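Local coordinates for single-strand DNA-binding protein (Agrobacterium tumefaciens, PDB 3BTP) that binds single-stranded DNA regardless of its sequence and mediates nuclear uptake of the transferred T-DNA strand during plant transformation, at residues E321-G326 with D457-R462. Residues are numbered along the deposited sequence; the frame is centred on the assembly and turned at random.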
loop_
_atom_site.group_PDB
_atom_site.type_symbol
_atom_site.label_atom_id
_atom_site.label_comp_id
_atom_site.label_asym_id
_atom_site.label_seq_id
_atom_site.Cartn_x
_atom_site.Cartn_y
_atom_site.Cartn_z
ATOM N N GLU A 321 4.440 1.050 -6.957
ATOM C CA GLU A 321 5.469 0.129 -7.426
ATOM C C GLU A 321 6.153 -0.607 -6.308
ATOM O O GLU A 321 6.431 -1.812 -6.461
ATOM C CB GLU A 321 6.584 0.867 -8.213
ATOM C CG GLU A 321 6.113 1.382 -9.529
ATOM C CD GLU A 321 5.749 0.238 -10.443
ATOM O OE1 GLU A 321 6.621 -0.632 -10.708
ATOM O OE2 GLU A 321 4.583 0.191 -10.863
ATOM N N SER A 322 6.484 0.083 -5.200
ATOM C CA SER A 322 7.018 -0.650 -4.001
ATOM C C SER A 322 6.024 -1.681 -3.444
ATOM O O SER A 322 6.423 -2.634 -2.782
ATOM C CB SER A 322 7.413 0.324 -2.852
ATOM O OG SER A 322 6.268 0.790 -2.117
ATOM N N TRP A 323 4.716 -1.458 -3.603
ATOM C CA TRP A 323 3.724 -2.446 -3.179
ATOM C C TRP A 323 3.737 -3.689 -4.116
ATOM O O TRP A 323 3.790 -4.848 -3.636
ATOM C CB TRP A 323 2.330 -1.813 -3.116
ATOM C CG TRP A 323 1.262 -2.797 -2.677
ATOM C CD1 TRP A 323 0.483 -3.586 -3.484
ATOM C CD2 TRP A 323 0.864 -3.088 -1.322
ATOM N NE1 TRP A 323 -0.366 -4.340 -2.719
ATOM C CE2 TRP A 323 -0.159 -4.057 -1.393
ATOM C CE3 TRP A 323 1.242 -2.578 -0.074
ATOM C CZ2 TRP A 323 -0.804 -4.536 -0.277
ATOM C CZ3 TRP A 323 0.650 -3.082 1.058
ATOM C CH2 TRP A 323 -0.370 -4.061 0.960
ATOM N N GLU A 324 3.723 -3.460 -5.440
ATOM C CA GLU A 324 3.779 -4.546 -6.434
ATOM C C GLU A 324 4.351 -3.918 -7.672
ATOM O O GLU A 324 3.729 -3.005 -8.208
ATOM C CB GLU A 324 2.348 -5.097 -6.784
ATOM C CG GLU A 324 2.259 -6.327 -7.873
ATOM C CD GLU A 324 0.906 -6.353 -8.786
ATOM O OE1 GLU A 324 -0.223 -6.488 -8.207
ATOM O OE2 GLU A 324 0.981 -6.183 -10.083
ATOM N N ARG A 325 5.461 -4.427 -8.181
ATOM C CA ARG A 325 6.007 -3.934 -9.443
ATOM C C ARG A 325 4.987 -4.042 -10.554
ATOM O O ARG A 325 4.292 -5.023 -10.626
ATOM C CB ARG A 325 7.271 -4.697 -9.804
ATOM C CG ARG A 325 8.453 -4.244 -8.992
ATOM C CD ARG A 325 8.317 -4.557 -7.407
ATOM N NE ARG A 325 9.172 -3.674 -6.569
ATOM C CZ ARG A 325 9.849 -2.632 -7.071
ATOM N NH1 ARG A 325 9.723 -2.315 -8.364
ATOM N NH2 ARG A 325 10.615 -1.881 -6.287
ATOM N N GLY A 326 4.832 -2.976 -11.343
ATOM C CA GLY A 326 3.830 -2.872 -12.399
ATOM C C GLY A 326 2.427 -2.408 -12.017
ATOM O O GLY A 326 1.590 -2.176 -12.923
ATOM N N ASP A 457 1.425 -12.172 -0.822
ATOM C CA ASP A 457 0.171 -11.432 -0.821
ATOM C C ASP A 457 0.579 -9.995 -0.625
ATOM O O ASP A 457 0.718 -9.550 0.513
ATOM C CB ASP A 457 -0.639 -11.892 0.384
ATOM C CG ASP A 457 -1.949 -11.113 0.564
ATOM O OD1 ASP A 457 -2.639 -10.762 -0.469
ATOM O OD2 ASP A 457 -2.273 -10.888 1.767
ATOM N N GLY A 458 0.787 -9.280 -1.717
ATOM C CA GLY A 458 1.454 -8.012 -1.683
ATOM C C GLY A 458 2.956 -8.137 -1.392
ATOM O O GLY A 458 3.606 -9.130 -1.766
ATOM N N PRO A 459 3.538 -7.101 -0.773
ATOM C CA PRO A 459 4.930 -7.105 -0.349
ATOM C C PRO A 459 5.166 -7.798 0.990
ATOM O O PRO A 459 6.059 -7.408 1.747
ATOM C CB PRO A 459 5.314 -5.629 -0.369
ATOM C CG PRO A 459 4.091 -4.900 -0.195
ATOM C CD PRO A 459 2.903 -5.801 -0.537
ATOM N N ASN A 460 4.388 -8.850 1.261
ATOM C CA ASN A 460 4.642 -9.684 2.388
ATOM C C ASN A 460 4.148 -11.151 2.125
ATOM O O ASN A 460 3.296 -11.391 1.260
ATOM C CB ASN A 460 4.149 -9.033 3.689
ATOM C CG ASN A 460 2.604 -9.074 3.896
ATOM O OD1 ASN A 460 1.805 -9.449 3.025
ATOM N ND2 ASN A 460 2.213 -8.728 5.099
ATOM N N LEU A 461 4.758 -12.111 2.834
ATOM C CA LEU A 461 4.374 -13.500 2.804
ATOM C C LEU A 461 3.695 -13.780 4.110
ATOM O O LEU A 461 4.189 -13.417 5.152
ATOM C CB LEU A 461 5.590 -14.404 2.641
ATOM C CG LEU A 461 6.545 -14.338 1.383
ATOM C CD1 LEU A 461 5.937 -13.858 0.095
ATOM C CD2 LEU A 461 7.675 -13.549 1.597
ATOM N N ARG A 462 2.555 -14.482 4.026
ATOM C CA ARG A 462 1.717 -14.827 5.162
ATOM C C ARG A 462 1.519 -16.344 5.290
ATOM O O ARG A 462 1.578 -17.094 4.322
ATOM C CB ARG A 462 0.374 -14.115 5.009
ATOM C CG ARG A 462 0.443 -12.598 4.825
ATOM C CD ARG A 462 0.985 -11.771 6.016
ATOM N NE ARG A 462 0.387 -12.097 7.351
ATOM C CZ ARG A 462 -0.739 -11.524 7.811
ATOM N NH1 ARG A 462 -1.371 -10.641 7.106
ATOM N NH2 ARG A 462 -1.248 -11.833 8.984
#
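Pro-459 sets its CD over the indole face of Trp-323, a CH-pi contact in which CD lies 3.5 Å from the centroid of the six-membered ring and 12° off its normal. The two side chains cross at about a right angle, with CG 3.7 Å from Trp-323 CE3. The same proline also leans on the end of helix 317-323: its CD comes within 3.4 Å of Trp-323 O, and its CB lies 4.0 Å from Ser-322 O. Gly-458 CA sits obliquely near the rim of the indole. With CG anti to the backbone N (chi1 -180°), the indole swings out beside its own carbonyl, and ring and carbonyl together receive the proline.

Just past the helix end, Gly-326 N donates a nearly straight 3.0 Å bond to Glu-321 OE1, on the syn side of the carboxylate and 23° out of its plane; OE2 bonds Ala-328 N, so one carboxylate bridges to helix 327-335. Across the contact, a backbone bond from Asp-457 N to Asn-460 O (2.9 Å) closes the tight connection between barrel strands 453-456 and 460-462, with Pro-459 at its bend. Tyr-373 of helix 371-377 touches both Trp-323 and Pro-459, and apolar side chains of a chain of another protein also pack on them. No hydrogen bond links the two segments: barrel hairpin and helix end meet through CH-pi, apolar and carbonyl van der Waals contact, less directional than a polar link.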